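PDB 3N6X: putative glutathionylspermidine synthase from Methylobacillus flagellatus, which probably acts as an ATP-dependent ligase of the circularly permuted ATP-grasp family, perhaps joining glutathione to spermidine. Local coordinates for residues A28-D33 / F188-V193. Sequence-based numbering, arbitrary orientation.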
loop_
_atom_site.group_PDB
_atom_site.type_symbol
_atom_site.label_atom_id
_atom_site.label_comp_id
_atom_site.label_asym_id
_atom_site.label_seq_id
_atom_site.Cartn_x
_atom_site.Cartn_y
_atom_site.Cartn_z
ATOM N N ALA A 28 -18.515 6.119 21.490
ATOM C CA ALA A 28 -19.951 5.868 21.684
ATOM C C ALA A 28 -20.574 6.960 22.575
ATOM O O ALA A 28 -21.666 7.453 22.271
ATOM C CB ALA A 28 -20.157 4.501 22.313
ATOM N N ALA A 29 -19.844 7.368 23.645
ATOM C CA ALA A 29 -20.253 8.439 24.555
ATOM C C ALA A 29 -20.406 9.753 23.784
ATOM O O ALA A 29 -21.497 10.331 23.770
ATOM C CB ALA A 29 -19.227 8.599 25.671
ATOM N N TRP A 30 -19.336 10.179 23.068
ATOM C CA TRP A 30 -19.355 11.382 22.237
ATOM C C TRP A 30 -20.525 11.343 21.245
ATOM O O TRP A 30 -21.201 12.358 21.049
ATOM C CB TRP A 30 -18.021 11.535 21.481
ATOM C CG TRP A 30 -18.036 12.616 20.441
ATOM C CD1 TRP A 30 -17.772 13.939 20.629
ATOM C CD2 TRP A 30 -18.335 12.461 19.043
ATOM N NE1 TRP A 30 -17.882 14.620 19.438
ATOM C CE2 TRP A 30 -18.223 13.736 18.447
ATOM C CE3 TRP A 30 -18.652 11.358 18.230
ATOM C CZ2 TRP A 30 -18.432 13.943 17.080
ATOM C CZ3 TRP A 30 -18.875 11.568 16.879
ATOM C CH2 TRP A 30 -18.757 12.847 16.315
ATOM N N LEU A 31 -20.760 10.164 20.622
ATOM C CA LEU A 31 -21.816 9.964 19.625
ATOM C C LEU A 31 -23.217 10.194 20.214
ATOM O O LEU A 31 -24.077 10.764 19.536
ATOM C CB LEU A 31 -21.693 8.560 18.998
ATOM C CG LEU A 31 -22.352 8.341 17.619
ATOM C CD1 LEU A 31 -21.705 9.208 16.532
ATOM C CD2 LEU A 31 -22.275 6.884 17.221
ATOM N N GLN A 32 -23.426 9.817 21.496
ATOM C CA GLN A 32 -24.704 10.032 22.187
ATOM C C GLN A 32 -24.948 11.519 22.471
ATOM O O GLN A 32 -26.067 11.997 22.301
ATOM C CB GLN A 32 -24.772 9.215 23.485
ATOM C CG GLN A 32 -25.521 7.897 23.318
ATOM C CD GLN A 32 -25.551 7.094 24.592
ATOM O OE1 GLN A 32 -24.771 6.156 24.781
ATOM N NE2 GLN A 32 -26.477 7.425 25.483
ATOM N N ASP A 33 -23.888 12.256 22.855
ATOM C CA ASP A 33 -23.971 13.689 23.164
ATOM C C ASP A 33 -24.181 14.562 21.903
ATOM O O ASP A 33 -24.528 15.740 22.036
ATOM C CB ASP A 33 -22.712 14.153 23.935
ATOM C CG ASP A 33 -22.402 13.369 25.209
ATOM O OD1 ASP A 33 -23.048 12.316 25.437
ATOM O OD2 ASP A 33 -21.483 13.786 25.953
ATOM N N PHE A 188 -10.764 14.583 19.348
ATOM C CA PHE A 188 -9.321 14.429 19.507
ATOM C C PHE A 188 -8.858 14.788 20.920
ATOM O O PHE A 188 -7.726 14.464 21.305
ATOM C CB PHE A 188 -8.567 15.227 18.430
ATOM C CG PHE A 188 -8.668 14.584 17.068
ATOM C CD1 PHE A 188 -9.784 14.796 16.258
ATOM C CD2 PHE A 188 -7.685 13.706 16.619
ATOM C CE1 PHE A 188 -9.894 14.172 15.011
ATOM C CE2 PHE A 188 -7.794 13.086 15.370
ATOM C CZ PHE A 188 -8.890 13.331 14.569
ATOM N N ARG A 189 -9.739 15.441 21.703
ATOM C CA ARG A 189 -9.459 15.773 23.097
ATOM C C ARG A 189 -9.726 14.520 23.952
ATOM O O ARG A 189 -8.998 14.262 24.910
ATOM C CB ARG A 189 -10.344 16.956 23.554
ATOM C CG ARG A 189 -9.997 17.527 24.940
ATOM C CD ARG A 189 -10.959 18.647 25.348
ATOM N NE ARG A 189 -12.346 18.178 25.396
ATOM C CZ ARG A 189 -13.344 18.725 24.711
ATOM N NH1 ARG A 189 -13.138 19.806 23.970
ATOM N NH2 ARG A 189 -14.566 18.211 24.785
ATOM N N ARG A 190 -10.751 13.721 23.564
ATOM C CA ARG A 190 -11.168 12.491 24.263
ATOM C C ARG A 190 -10.278 11.274 23.987
ATOM O O ARG A 190 -10.256 10.353 24.802
ATOM C CB ARG A 190 -12.632 12.157 23.951
ATOM C CG ARG A 190 -13.602 13.296 24.287
ATOM C CD ARG A 190 -14.995 13.037 23.756
ATOM N NE ARG A 190 -15.784 12.257 24.705
ATOM C CZ ARG A 190 -17.014 12.573 25.088
ATOM N NH1 ARG A 190 -17.616 13.648 24.592
ATOM N NH2 ARG A 190 -17.656 11.816 25.964
ATOM N N TYR A 191 -9.566 11.249 22.829
ATOM C CA TYR A 191 -8.665 10.143 22.470
ATOM C C TYR A 191 -7.214 10.615 22.320
ATOM O O TYR A 191 -6.963 11.649 21.683
ATOM C CB TYR A 191 -9.110 9.475 21.170
ATOM C CG TYR A 191 -10.237 8.487 21.330
ATOM C CD1 TYR A 191 -9.980 7.145 21.599
ATOM C CD2 TYR A 191 -11.558 8.866 21.105
ATOM C CE1 TYR A 191 -11.013 6.219 21.704
ATOM C CE2 TYR A 191 -12.600 7.943 21.188
ATOM C CZ TYR A 191 -12.322 6.619 21.490
ATOM O OH TYR A 191 -13.344 5.705 21.575
ATOM N N PRO A 192 -6.229 9.824 22.833
ATOM C CA PRO A 192 -4.816 10.191 22.628
ATOM C C PRO A 192 -4.319 9.714 21.246
ATOM O O PRO A 192 -3.559 8.741 21.153
ATOM C CB PRO A 192 -4.103 9.472 23.781
ATOM C CG PRO A 192 -4.944 8.264 24.055
ATOM C CD PRO A 192 -6.357 8.546 23.573
ATOM N N VAL A 193 -4.771 10.394 20.165
ATOM C CA VAL A 193 -4.451 10.010 18.787
ATOM C C VAL A 193 -3.042 10.442 18.385
ATOM O O VAL A 193 -2.704 11.619 18.504
ATOM C CB VAL A 193 -5.535 10.496 17.775
ATOM C CG1 VAL A 193 -5.243 9.987 16.356
ATOM C CG2 VAL A 193 -6.930 10.074 18.224
#
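The guanidinium of Arg190 lays one face over the backbone of Trp30, whose CA sits 3.7 Å above its plane, offset toward the rim, while Asp33 OD2 lies at its edge. The indole of Trp30 meets the same group with its own edge: NH1 lies near the ring plane, and the two planes stand 82° apart, so this is not a stacked cation-pi pair. Two helices of an ATP-grasp-family protein meet here: Arg190, the last residue of helix 185-190, reaches onto helix 25-33. A bend at chi3 (87°) turns the end of the arginine across the Trp30 CB, with NE 4.0 Å from that carbon. Glu26, one turn before Trp30, takes NE in a salt bridge, and Trp30 NE1 hydrogen-bonds in return to Glu186 of the other helix. Replacing Arg190 by alanine removes the guanidinium and is likely to leave Glu26 without this partner and to uncover the Trp30 CA and CB. Asp33 adds at most a loose electrostatic pull, since its OD2 is 4.1 Å from Arg190 NH1, beyond a salt bridge, and its side chain is poorly ordered. On the other branch, Arg190 NH2 rests 3.6 Å from the methyl carbon CB of Ala29.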